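Local coordinates for putrescine aminotransferase (Halomonas elongata DSM 2581, PDB 6GWI), which probably transfers amino groups from amine donors such as putrescine to oxo acceptors, as a class-III transaminase that uses pyridoxal-5'-phosphate, at residues N109-T114 / G296-D301; A120-L125 / G152-G157; W142-E147 / E215-F220; M158-M163 / P175-I180. One frame throughout, in Å; residues are numbered along the deposited sequence.

Contact 1 of 4, residues N109-T114 / G296-D301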
loop_
_atom_site.group_PDB
_atom_site.type_symbol
_atom_site.label_atom_id
_atom_site.label_comp_id
_atom_site.label_asym_id
_atom_site.label_seq_id
_atom_site.Cartn_x
_atom_site.Cartn_y
_atom_site.Cartn_z
ATOM N N ASN B 109 20.968 2.244 8.650
ATOM C CA ASN B 109 20.636 1.985 10.046
ATOM C C ASN B 109 19.214 2.376 10.439
ATOM O O ASN B 109 18.875 2.292 11.626
ATOM C CB ASN B 109 21.640 2.713 10.949
ATOM C CG ASN B 109 23.063 2.231 10.741
ATOM O OD1 ASN B 109 23.357 1.048 10.907
ATOM N ND2 ASN B 109 23.955 3.148 10.377
ATOM N N ARG B 110 18.371 2.797 9.498
ATOM C CA ARG B 110 17.003 3.181 9.828
ATOM C C ARG B 110 16.040 2.613 8.796
ATOM O O ARG B 110 16.419 2.292 7.667
ATOM C CB ARG B 110 16.846 4.706 9.922
ATOM C CG ARG B 110 17.534 5.299 11.141
ATOM C CD ARG B 110 17.776 6.783 10.984
ATOM N NE ARG B 110 18.616 7.309 12.058
ATOM C CZ ARG B 110 19.912 7.592 11.940
ATOM N NH1 ARG B 110 20.550 7.408 10.790
ATOM N NH2 ARG B 110 20.575 8.067 12.984
ATOM N N VAL B 111 14.785 2.463 9.210
ATOM C CA VAL B 111 13.742 1.946 8.335
ATOM C C VAL B 111 12.476 2.771 8.519
ATOM O O VAL B 111 12.122 3.159 9.637
ATOM C CB VAL B 111 13.468 0.448 8.597
ATOM C CG1 VAL B 111 12.935 0.228 10.003
ATOM C CG2 VAL B 111 12.500 -0.101 7.554
ATOM N N PHE B 112 11.811 3.052 7.404
ATOM C CA PHE B 112 10.467 3.615 7.373
ATOM C C PHE B 112 9.535 2.516 6.875
ATOM O O PHE B 112 9.738 1.982 5.779
ATOM C CB PHE B 112 10.408 4.837 6.457
ATOM C CG PHE B 112 9.110 5.594 6.531
ATOM C CD1 PHE B 112 7.958 5.080 5.955
ATOM C CD2 PHE B 112 9.047 6.829 7.153
ATOM C CE1 PHE B 112 6.762 5.775 6.016
ATOM C CE2 PHE B 112 7.853 7.529 7.215
ATOM C CZ PHE B 112 6.711 7.001 6.644
ATOM N N PHE B 113 8.538 2.164 7.677
ATOM C CA PHE B 113 7.677 1.040 7.341
ATOM C C PHE B 113 6.534 1.469 6.429
ATOM O O PHE B 113 6.014 2.584 6.524
ATOM C CB PHE B 113 7.117 0.385 8.606
ATOM C CG PHE B 113 8.149 -0.356 9.408
ATOM C CD1 PHE B 113 8.767 -1.485 8.897
ATOM C CD2 PHE B 113 8.497 0.074 10.675
ATOM C CE1 PHE B 113 9.716 -2.167 9.634
ATOM C CE2 PHE B 113 9.445 -0.603 11.414
ATOM C CZ PHE B 113 10.052 -1.727 10.894
ATOM N N THR B 114 6.162 0.560 5.526
ATOM C CA THR B 114 5.015 0.727 4.646
ATOM C C THR B 114 4.263 -0.598 4.593
ATOM O O THR B 114 4.631 -1.570 5.261
ATOM C CB THR B 114 5.430 1.152 3.231
ATOM O OG1 THR B 114 6.120 0.072 2.590
ATOM C CG2 THR B 114 6.337 2.359 3.277
ATOM N N GLY B 296 8.823 -1.639 3.481
ATOM C CA GLY B 296 9.478 -0.485 4.066
ATOM C C GLY B 296 10.607 -0.012 3.182
ATOM O O GLY B 296 10.853 -0.548 2.097
ATOM N N VAL B 297 11.289 1.018 3.670
ATOM C CA VAL B 297 12.475 1.566 3.028
ATOM C C VAL B 297 13.590 1.533 4.060
ATOM O O VAL B 297 13.465 2.141 5.131
ATOM C CB VAL B 297 12.252 2.998 2.516
ATOM C CG1 VAL B 297 13.502 3.512 1.805
ATOM C CG2 VAL B 297 11.049 3.054 1.586
ATOM N N LEU B 298 14.661 0.808 3.757
ATOM C CA LEU B 298 15.882 0.903 4.548
ATOM C C LEU B 298 16.615 2.163 4.101
ATOM O O LEU B 298 16.907 2.329 2.910
ATOM C CB LEU B 298 16.742 -0.343 4.374
ATOM C CG LEU B 298 16.091 -1.649 4.847
ATOM C CD1 LEU B 298 16.886 -2.871 4.419
ATOM C CD2 LEU B 298 15.916 -1.647 6.357
ATOM N N VAL B 299 16.914 3.043 5.049
ATOM C CA VAL B 299 17.359 4.400 4.748
ATOM C C VAL B 299 18.814 4.528 5.168
ATOM O O VAL B 299 19.160 4.275 6.330
ATOM C CB VAL B 299 16.489 5.451 5.459
ATOM C CG1 VAL B 299 16.948 6.862 5.100
ATOM C CG2 VAL B 299 15.015 5.255 5.113
ATOM N N GLY B 300 19.664 4.926 4.222
ATOM C CA GLY B 300 21.065 5.113 4.521
ATOM C C GLY B 300 21.312 6.354 5.356
ATOM O O GLY B 300 20.504 7.283 5.407
ATOM N N ASP B 301 22.479 6.365 6.007
ATOM C CA ASP B 301 22.808 7.439 6.937
ATOM C C ASP B 301 22.789 8.803 6.260
ATOM O O ASP B 301 22.410 9.804 6.880
ATOM C CB ASP B 301 24.185 7.194 7.561
ATOM C CG ASP B 301 24.180 6.079 8.585
ATOM O OD1 ASP B 301 23.102 5.775 9.137
ATOM O OD2 ASP B 301 25.263 5.519 8.853
#

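Contact 2 of 4, residues A120-L125 / G152-G157. With PLP (pyridoxal-5'-phosphate), chain D.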
loop_
_atom_site.group_PDB
_atom_site.type_symbol
_atom_site.label_atom_id
_atom_site.label_comp_id
_atom_site.label_asym_id
_atom_site.label_seq_id
_atom_site.Cartn_x
_atom_site.Cartn_y
_atom_site.Cartn_z
ATOM N N ALA B 120 6.538 1.575 -0.650
ATOM C CA ALA B 120 7.949 1.794 -0.362
ATOM C C ALA B 120 8.601 2.636 -1.450
ATOM O O ALA B 120 9.405 3.528 -1.156
ATOM C CB ALA B 120 8.665 0.454 -0.216
ATOM N N ASN B 121 8.262 2.381 -2.716
ATOM C CA ASN B 121 8.851 3.189 -3.780
ATOM C C ASN B 121 8.270 4.602 -3.805
ATOM O O ASN B 121 8.996 5.547 -4.131
ATOM C CB ASN B 121 8.701 2.486 -5.128
ATOM C CG ASN B 121 9.796 1.449 -5.361
ATOM O OD1 ASN B 121 10.983 1.780 -5.394
ATOM N ND2 ASN B 121 9.403 0.190 -5.509
ATOM N N ASP B 122 6.996 4.782 -3.425
ATOM C CA ASP B 122 6.481 6.137 -3.214
ATOM C C ASP B 122 7.260 6.849 -2.116
ATOM O O ASP B 122 7.565 8.042 -2.228
ATOM C CB ASP B 122 4.998 6.123 -2.835
ATOM C CG ASP B 122 4.096 5.759 -3.990
ATOM O OD1 ASP B 122 4.060 4.563 -4.354
ATOM O OD2 ASP B 122 3.420 6.666 -4.527
ATOM N N THR B 123 7.538 6.138 -1.021
ATOM C CA THR B 123 8.345 6.700 0.055
ATOM C C THR B 123 9.725 7.089 -0.458
ATOM O O THR B 123 10.224 8.185 -0.177
ATOM C CB THR B 123 8.461 5.674 1.185
ATOM O OG1 THR B 123 7.155 5.197 1.541
ATOM C CG2 THR B 123 9.137 6.275 2.410
ATOM N N VAL B 124 10.354 6.194 -1.225
ATOM C CA VAL B 124 11.644 6.491 -1.842
ATOM C C VAL B 124 11.576 7.797 -2.620
ATOM O O VAL B 124 12.448 8.664 -2.493
ATOM C CB VAL B 124 12.076 5.324 -2.751
ATOM C CG1 VAL B 124 13.160 5.768 -3.735
ATOM C CG2 VAL B 124 12.555 4.150 -1.916
ATOM N N LEU B 125 10.555 7.941 -3.467
ATOM C CA LEU B 125 10.495 9.100 -4.354
ATOM C C LEU B 125 10.372 10.395 -3.561
ATOM O O LEU B 125 11.059 11.379 -3.857
ATOM C CB LEU B 125 9.334 8.945 -5.336
ATOM C CG LEU B 125 9.182 10.010 -6.425
ATOM C CD1 LEU B 125 10.496 10.281 -7.135
ATOM C CD2 LEU B 125 8.136 9.572 -7.438
ATOM N N GLY B 152 6.581 -1.294 -8.890
ATOM C CA GLY B 152 5.286 -1.286 -8.243
ATOM C C GLY B 152 4.202 -0.707 -9.133
ATOM O O GLY B 152 4.399 -0.437 -10.323
ATOM N N SER B 153 3.029 -0.511 -8.521
ATOM C CA SER B 153 1.815 -0.205 -9.266
ATOM C C SER B 153 1.061 1.005 -8.729
ATOM O O SER B 153 -0.050 1.283 -9.197
ATOM C CB SER B 153 0.890 -1.425 -9.277
ATOM O OG SER B 153 -0.155 -1.252 -10.210
ATOM N N THR B 154 1.608 1.721 -7.753
ATOM C CA THR B 154 1.139 3.076 -7.520
ATOM C C THR B 154 1.516 3.929 -8.726
ATOM O O THR B 154 2.244 3.491 -9.623
ATOM C CB THR B 154 1.761 3.664 -6.259
ATOM O OG1 THR B 154 3.184 3.555 -6.355
ATOM C CG2 THR B 154 1.262 2.938 -5.009
ATOM N N LEU B 155 1.031 5.169 -8.751
ATOM C CA LEU B 155 1.432 6.062 -9.832
ATOM C C LEU B 155 2.945 6.274 -9.818
ATOM O O LEU B 155 3.587 6.286 -10.874
ATOM C CB LEU B 155 0.689 7.391 -9.742
ATOM C CG LEU B 155 -0.669 7.522 -10.445
ATOM C CD1 LEU B 155 -0.868 8.975 -10.866
ATOM C CD2 LEU B 155 -0.843 6.617 -11.650
ATOM N N ALA B 156 3.532 6.438 -8.630
ATOM C CA ALA B 156 4.981 6.568 -8.533
ATOM C C ALA B 156 5.674 5.285 -8.981
ATOM O O ALA B 156 6.606 5.322 -9.792
ATOM C CB ALA B 156 5.383 6.929 -7.103
ATOM N N GLY B 157 5.224 4.139 -8.470
ATOM C CA GLY B 157 5.855 2.885 -8.847
ATOM C C GLY B 157 5.768 2.620 -10.338
ATOM O O GLY B 157 6.749 2.209 -10.962
HETATM N N1 PLP D . 9.565 -3.518 -6.690
HETATM C C2 PLP D . 9.878 -4.747 -7.229
HETATM C C2A PLP D . 11.281 -5.020 -7.702
HETATM C C3 PLP D . 8.896 -5.729 -7.330
HETATM O O3 PLP D . 9.229 -6.945 -7.869
HETATM C C4 PLP D . 7.592 -5.490 -6.882
HETATM C C4A PLP D . 6.792 -6.673 -6.401
HETATM C C5 PLP D . 7.293 -4.234 -6.347
HETATM C C6 PLP D . 8.281 -3.259 -6.252
HETATM C C5A PLP D . 5.901 -3.896 -5.857
HETATM O O4P PLP D . 5.618 -4.482 -4.607
HETATM P P PLP D . 4.078 -4.593 -4.149
HETATM O O1P PLP D . 3.473 -3.209 -4.099
HETATM O O2P PLP D . 4.014 -5.257 -2.795
HETATM O O3P PLP D . 3.329 -5.429 -5.153
HETATM O O HOH W 1 1.642 7.311 -6.314
#

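Contact 3 of 4, residues W142-E147 / E215-F220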
loop_
_atom_site.group_PDB
_atom_site.type_symbol
_atom_site.label_atom_id
_atom_site.label_comp_id
_atom_site.label_asym_id
_atom_site.label_seq_id
_atom_site.Cartn_x
_atom_site.Cartn_y
_atom_site.Cartn_z
ATOM N N TRP B 142 15.314 14.733 -11.000
ATOM C CA TRP B 142 15.102 13.646 -11.947
ATOM C C TRP B 142 15.541 12.308 -11.369
ATOM O O TRP B 142 16.587 12.200 -10.723
ATOM C CB TRP B 142 15.855 13.919 -13.250
ATOM C CG TRP B 142 15.136 14.856 -14.172
ATOM C CD1 TRP B 142 15.176 16.220 -14.146
ATOM C CD2 TRP B 142 14.269 14.502 -15.260
ATOM N NE1 TRP B 142 14.391 16.737 -15.148
ATOM C CE2 TRP B 142 13.824 15.703 -15.846
ATOM C CE3 TRP B 142 13.830 13.288 -15.797
ATOM C CZ2 TRP B 142 12.960 15.725 -16.938
ATOM C CZ3 TRP B 142 12.973 13.313 -16.884
ATOM C CH2 TRP B 142 12.547 14.523 -17.441
ATOM N N ILE B 143 14.725 11.285 -11.603
ATOM C CA ILE B 143 15.039 9.909 -11.238
ATOM C C ILE B 143 15.284 9.144 -12.529
ATOM O O ILE B 143 14.463 9.202 -13.452
ATOM C CB ILE B 143 13.902 9.246 -10.441
ATOM C CG1 ILE B 143 13.398 10.160 -9.324
ATOM C CG2 ILE B 143 14.356 7.893 -9.881
ATOM C CD1 ILE B 143 14.364 10.370 -8.212
ATOM N N ILE B 144 16.403 8.439 -12.602
ATOM C CA ILE B 144 16.711 7.595 -13.750
ATOM C C ILE B 144 16.436 6.149 -13.360
ATOM O O ILE B 144 17.098 5.597 -12.474
ATOM C CB ILE B 144 18.154 7.771 -14.228
ATOM C CG1 ILE B 144 18.407 9.224 -14.631
ATOM C CG2 ILE B 144 18.433 6.834 -15.387
ATOM C CD1 ILE B 144 19.867 9.559 -14.800
ATOM N N GLY B 145 15.446 5.540 -14.015
ATOM C CA GLY B 145 15.239 4.115 -13.970
ATOM C C GLY B 145 15.649 3.451 -15.272
ATOM O O GLY B 145 16.303 4.044 -16.131
ATOM N N ARG B 146 15.234 2.198 -15.415
ATOM C CA ARG B 146 15.564 1.420 -16.598
ATOM C C ARG B 146 14.298 0.913 -17.269
ATOM O O ARG B 146 13.287 0.637 -16.613
ATOM C CB ARG B 146 16.477 0.237 -16.252
ATOM C CG ARG B 146 17.792 0.664 -15.612
ATOM C CD ARG B 146 18.710 -0.511 -15.308
ATOM N NE ARG B 146 18.072 -1.512 -14.458
ATOM C CZ ARG B 146 18.705 -2.548 -13.915
ATOM N NH1 ARG B 146 20.005 -2.718 -14.115
ATOM N NH2 ARG B 146 18.037 -3.409 -13.159
ATOM N N GLU B 147 14.363 0.822 -18.593
ATOM C CA GLU B 147 13.312 0.164 -19.352
ATOM C C GLU B 147 13.154 -1.277 -18.879
ATOM O O GLU B 147 14.129 -1.949 -18.533
ATOM C CB GLU B 147 13.628 0.227 -20.845
ATOM C CG GLU B 147 13.410 1.617 -21.445
ATOM C CD GLU B 147 11.934 1.994 -21.506
ATOM O OE1 GLU B 147 11.082 1.079 -21.421
ATOM O OE2 GLU B 147 11.622 3.193 -21.662
ATOM N N GLU B 215 23.287 18.317 -12.381
ATOM C CA GLU B 215 22.686 19.216 -11.405
ATOM C C GLU B 215 21.172 19.069 -11.335
ATOM O O GLU B 215 20.559 19.599 -10.403
ATOM C CB GLU B 215 23.059 20.670 -11.717
ATOM C CG GLU B 215 22.351 21.297 -12.916
ATOM C CD GLU B 215 22.806 20.730 -14.249
ATOM O OE1 GLU B 215 22.032 20.816 -15.226
ATOM O OE2 GLU B 215 23.936 20.198 -14.320
ATOM N N LYS B 216 20.557 18.398 -12.307
ATOM C CA LYS B 216 19.123 18.149 -12.311
ATOM C C LYS B 216 18.759 16.714 -11.940
ATOM O O LYS B 216 17.569 16.393 -11.872
ATOM C CB LYS B 216 18.536 18.490 -13.688
ATOM C CG LYS B 216 18.620 19.968 -14.048
ATOM C CD LYS B 216 18.036 20.238 -15.425
ATOM C CE LYS B 216 18.084 21.721 -15.770
ATOM N NZ LYS B 216 17.535 21.987 -17.129
ATOM N N VAL B 217 19.745 15.842 -11.721
ATOM C CA VAL B 217 19.500 14.426 -11.456
ATOM C C VAL B 217 19.572 14.177 -9.956
ATOM O O VAL B 217 20.543 14.566 -9.295
ATOM C CB VAL B 217 20.501 13.533 -12.210
ATOM C CG1 VAL B 217 20.305 12.065 -11.837
ATOM C CG2 VAL B 217 20.345 13.715 -13.719
ATOM N N ALA B 218 18.539 13.523 -9.422
ATOM C CA ALA B 218 18.433 13.217 -8.003
ATOM C C ALA B 218 18.868 11.798 -7.662
ATOM O O ALA B 218 19.478 11.583 -6.610
ATOM C CB ALA B 218 16.990 13.425 -7.528
ATOM N N ALA B 219 18.583 10.820 -8.520
ATOM C CA ALA B 219 18.816 9.437 -8.132
ATOM C C ALA B 219 18.760 8.512 -9.336
ATOM O O ALA B 219 18.127 8.812 -10.353
ATOM C CB ALA B 219 17.789 8.978 -7.085
ATOM N N PHE B 220 19.434 7.374 -9.189
ATOM C CA PHE B 220 19.328 6.228 -10.084
ATOM C C PHE B 220 18.688 5.085 -9.307
ATOM O O PHE B 220 19.119 4.773 -8.191
ATOM C CB PHE B 220 20.708 5.833 -10.615
ATOM C CG PHE B 220 20.738 4.525 -11.363
ATOM C CD1 PHE B 220 20.026 4.353 -12.539
ATOM C CD2 PHE B 220 21.512 3.474 -10.899
ATOM C CE1 PHE B 220 20.073 3.150 -13.227
ATOM C CE2 PHE B 220 21.564 2.274 -11.581
ATOM C CZ PHE B 220 20.844 2.112 -12.746
#

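Contact 4 of 4, residues M158-M163 / P175-I180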
loop_
_atom_site.group_PDB
_atom_site.type_symbol
_atom_site.label_atom_id
_atom_site.label_comp_id
_atom_site.label_asym_id
_atom_site.label_seq_id
_atom_site.Cartn_x
_atom_site.Cartn_y
_atom_site.Cartn_z
ATOM N N MET B 158 4.594 2.860 -10.929
ATOM C CA MET B 158 4.430 2.692 -12.369
ATOM C C MET B 158 5.290 3.683 -13.147
ATOM O O MET B 158 5.856 3.335 -14.191
ATOM C CB MET B 158 2.950 2.846 -12.734
ATOM C CG MET B 158 2.657 2.790 -14.218
ATOM S SD MET B 158 2.478 4.433 -14.924
ATOM C CE MET B 158 0.759 4.790 -14.555
ATOM N N SER B 159 5.392 4.926 -12.664
ATOM C CA SER B 159 6.227 5.921 -13.331
ATOM C C SER B 159 7.703 5.548 -13.248
ATOM O O SER B 159 8.455 5.732 -14.214
ATOM C CB SER B 159 6.009 7.300 -12.705
ATOM O OG SER B 159 4.662 7.718 -12.813
ATOM N N LEU B 160 8.139 5.053 -12.086
ATOM C CA LEU B 160 9.520 4.625 -11.910
ATOM C C LEU B 160 9.826 3.376 -12.718
ATOM O O LEU B 160 10.956 3.204 -13.192
ATOM C CB LEU B 160 9.805 4.368 -10.432
ATOM C CG LEU B 160 9.794 5.579 -9.503
ATOM C CD1 LEU B 160 9.712 5.134 -8.049
ATOM C CD2 LEU B 160 11.042 6.423 -9.738
ATOM N N GLY B 161 8.849 2.490 -12.858
ATOM C CA GLY B 161 9.027 1.310 -13.669
ATOM C C GLY B 161 9.180 1.668 -15.130
ATOM O O GLY B 161 8.932 2.797 -15.561
ATOM N N GLY B 162 9.608 0.670 -15.902
ATOM C CA GLY B 162 9.842 0.834 -17.323
ATOM C C GLY B 162 8.943 -0.019 -18.196
ATOM O O GLY B 162 9.356 -0.442 -19.279
ATOM N N MET B 163 7.716 -0.281 -17.742
ATOM C CA MET B 163 6.773 -1.131 -18.467
ATOM C C MET B 163 5.862 -0.264 -19.332
ATOM O O MET B 163 4.977 0.426 -18.816
ATOM C CB MET B 163 5.944 -1.967 -17.492
ATOM C CG MET B 163 6.769 -2.795 -16.523
ATOM S SD MET B 163 7.736 -4.045 -17.383
ATOM C CE MET B 163 8.462 -4.922 -16.002
ATOM N N PRO B 175 6.053 13.461 -12.829
ATOM C CA PRO B 175 7.082 14.088 -13.667
ATOM C C PRO B 175 8.496 13.755 -13.219
ATOM O O PRO B 175 8.750 13.370 -12.076
ATOM C CB PRO B 175 6.803 15.589 -13.512
ATOM C CG PRO B 175 5.386 15.670 -13.063
ATOM C CD PRO B 175 5.185 14.469 -12.195
ATOM N N GLY B 176 9.431 13.920 -14.153
ATOM C CA GLY B 176 10.842 13.864 -13.824
ATOM C C GLY B 176 11.439 12.483 -13.682
ATOM O O GLY B 176 12.378 12.309 -12.899
ATOM N N ILE B 177 10.939 11.499 -14.429
ATOM C CA ILE B 177 11.501 10.149 -14.447
ATOM C C ILE B 177 12.005 9.865 -15.855
ATOM O O ILE B 177 11.230 9.939 -16.818
ATOM C CB ILE B 177 10.473 9.078 -14.050
ATOM C CG1 ILE B 177 9.673 9.487 -12.815
ATOM C CG2 ILE B 177 11.180 7.737 -13.841
ATOM C CD1 ILE B 177 10.490 9.751 -11.610
ATOM N N ALA B 178 13.279 9.505 -15.976
ATOM C CA ALA B 178 13.864 9.057 -17.232
ATOM C C ALA B 178 14.166 7.564 -17.158
ATOM O O ALA B 178 14.174 6.964 -16.081
ATOM C CB ALA B 178 15.136 9.842 -17.561
ATOM N N HIS B 179 14.387 6.963 -18.326
ATOM C CA HIS B 179 14.631 5.527 -18.422
ATOM C C HIS B 179 15.748 5.225 -19.406
ATOM O O HIS B 179 15.731 5.709 -20.541
ATOM C CB HIS B 179 13.347 4.793 -18.821
ATOM C CG HIS B 179 12.271 4.887 -17.788
ATOM N ND1 HIS B 179 11.309 5.874 -17.799
ATOM C CD2 HIS B 179 12.025 4.134 -16.691
ATOM C CE1 HIS B 179 10.508 5.716 -16.760
ATOM N NE2 HIS B 179 10.921 4.667 -16.072
ATOM N N ILE B 180 16.719 4.435 -18.957
ATOM C CA ILE B 180 17.824 3.996 -19.794
ATOM C C ILE B 180 17.626 2.518 -20.128
ATOM O O ILE B 180 16.747 1.845 -19.588
ATOM C CB ILE B 180 19.193 4.231 -19.122
ATOM C CG1 ILE B 180 19.290 3.422 -17.825
ATOM C CG2 ILE B 180 19.395 5.713 -18.852
ATOM C CD1 ILE B 180 20.627 3.522 -17.124
#

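Contact 1 of 4, residues N109-T114 / G296-D301
Phe112 and Val297 face each other as a hydrogen-bonded antiparallel pair and satisfy both of their backbone polar groups. Phe112 N donates to Val297 O at 3.0 Å, and Val297 N donates to Phe112 O at 2.8 Å. The next bond in the ladder runs from Val299 N to Arg110 O, 2.8 Å long and nearly straight at 171°. Between these bonds lies the non-hydrogen-bonded pair Val111 and Leu298. There Val111 CA sends a CA-H...O contact to Val297 O at 3.2 Å, and Leu298 CD2 packs on Val111 CB at 3.9 Å. On the other side of the Phe112-Val297 pair, Phe113 lies opposite Gly296, whose lack of a side chain suits the close approach of the two chains.

Asp301 stands at the start of helix 301-311 and takes up the side chains of Asn109 and Arg110. Asn109 ND2 donates to the syn lone pair of Asp301 OD1 at 3.0 Å. The amide and carboxylate planes are turned 31° apart. The extended Arg110 chain brings NH1 to 3.5 Å from the same Asp301 OD1, a salt bridge made obliquely to the guanidinium. Thr114 OG1 is instead hydrogen-bonded to Ser116 O.

Strand 295-300 runs antiparallel to both its neighbours, 108-114 and 280-283, like the one reversed strand in the mixed large-domain sheet of fold type I aminotransferases. Val111 and Phe112 pair in a parallel ladder with a strand of the second subunit. The chemistry thus divides: backbone bonds hold the buried strands together, while a partly exposed charged cluster closes one end, where Asp301 probably draws both donors in.

Contact 2 of 4, residues A120-L125 / G152-G157
The pyridoxal-5'-phosphate pocket of this fold type I aminotransferase is built partly from helix 117-134 and the turn leading into helix 155-160. This contact joins the two. Asn121 and Gly152 line the pocket. Gly152 CA lies 3.6 Å from PLP C5A, and Asn121 ND2 lies 3.7 Å from PLP C6. The same Asn121 ND2 is hydrogen-bonded to Asp256, another residue of the pocket. Gly152 has backbone angles at which a CB would press on the preceding carbonyl.

Away from the cofactor, Asp122 meets the N-terminus of helix 155-160. Thr154 is the N-cap of that helix, and its OG1 accepts from Gly157 N at 3.0 Å and 161°. Its OG1 sits between the backbone N and the carbonyl carbon (chi1 54°), from where it can reach Gly157 N. The same hydroxyl donates to Asp122 OD1, which approaches from the opposite direction. That bond is modelled as very short, so its exact length is doubtful.

The other oxygen of Asp122 is also well supplied. A water donates to OD2 and accepts from Ala156 N, bridging the carboxylate to the first turn of the helix. Leu155 N of the second subunit donates to the same OD2, and Leu155 N of this chain donates likewise to Asp122 OD2 of the second subunit. The carboxylate thus lies by the start of this helix and bonds directly to an amide starting its counterpart in the second subunit; both helix ends would probably favour its negative charge. Beside this polar cluster, Leu125 points its CD2 methyl at Ala156 CB, 3.8 Å away.

Contact 3 of 4, residues W142-E147 / E215-F220
The Trp142 indole meets Lys216 O at its edge, in the plane of the ring, with CD1 3.3 Å from that oxygen. The Lys216 side chain runs beside the indole and points the same way. At the edge of the Phe220 ring lies Arg146 CG, 4.1 Å from CE1. Phe220 CG is anti to the backbone N (chi1 170°), which carries the ring alongside strand 142-146. There Ile144 CG2 touches Phe220 CD1 at 4.1 Å, the two side chains crossing at about a right angle.

The two strands are parallel neighbours, but a beta bulge shifts their register between Trp142 and Ile143. At the bulge Trp142 O accepts twice, from Ala218 N at 2.7 Å and from Ala219 N at 3.3 Å. Trp142 N donates to Lys216 O, and Ile144 N donates to Ala219 O at 2.9 Å and 171°. On the face of Ile143, its CD1 packs on Ala219 CB at 3.9 Å, and helix 117-134 covers this side. Helix 194-212 covers the other, where Ile144 meets Val217. The guanidinium of Arg146 bonds to Tyr238 OH.

The chemistry is that of a sheet centre between two helix layers: apolar groups fill both faces, and one carbonyl with two donors keeps the bulge bonded.

Contact 4 of 4, residues M158-M163 / P175-I180
This is a helix-to-strand contact between the C-terminal end of helix 155-160 and strand 177-180, an outer strand of the parallel sheet within the chain. Only a short connection, which includes helix 164-167, separates the two elements. Ile177 and His179 both direct their side chains at the helix end.

His179 carries the polar part. Its NE2 donates to Leu160 O at 3.2 Å, with an angle of 143° at the hydrogen. The acceptor lies near the imidazole plane, but the donor stands 74° out of the Leu160 carbonyl plane, so the bond does not follow a lone pair. NE2 also lies 2.8 Å from Gly161 O, and CE1 lies 3.3 Å from Ser159 O. The carbonyls of Ser159 and Leu160 thus meet the ring at its edge, and that of Gly161 comes in obliquely. The ring of His167 meets that of His179.

Ile177 carries the apolar part. Its CG2, anti to the backbone N, comes to 3.4 Å from Ser159 O, and its CD1 touches Leu160 CD2 at 3.9 Å. Leu160 and Ile177 both also touch Ile143 of the neighbouring strand. Ser159 OG is held by Leu155 O within the helix.

Strand 142-146, helix 155-160 and the parallel neighbour 177-180 make a beta-alpha-beta connection, as in the large domain of fold type I aminotransferases.

All four contacts are mainly buried, but their surroundings differ. Contact 3 lies within one subunit, whereas contacts 1, 2 and 4 also touch the second. Contacts 1 and 3 are strand pairings, antiparallel and parallel respectively. Contacts 2 and 4 use side chains at the two ends of helix 155-160: at its start a hydroxyl takes one amide and a carboxylate reaches another through water, while in contact 4 an imidazole donates to a carbonyl at its close. Helix 117-134 ties the set together: Ala120 packs on Val297 of contact 1, Leu125 on Ile143 of contact 3, and Asn121 on Leu160 of contact 4. Contacts 3 and 4 share a sheet through neighbouring strands 142-146 and 177-180. Contact 2 alone includes cofactor-pocket residues.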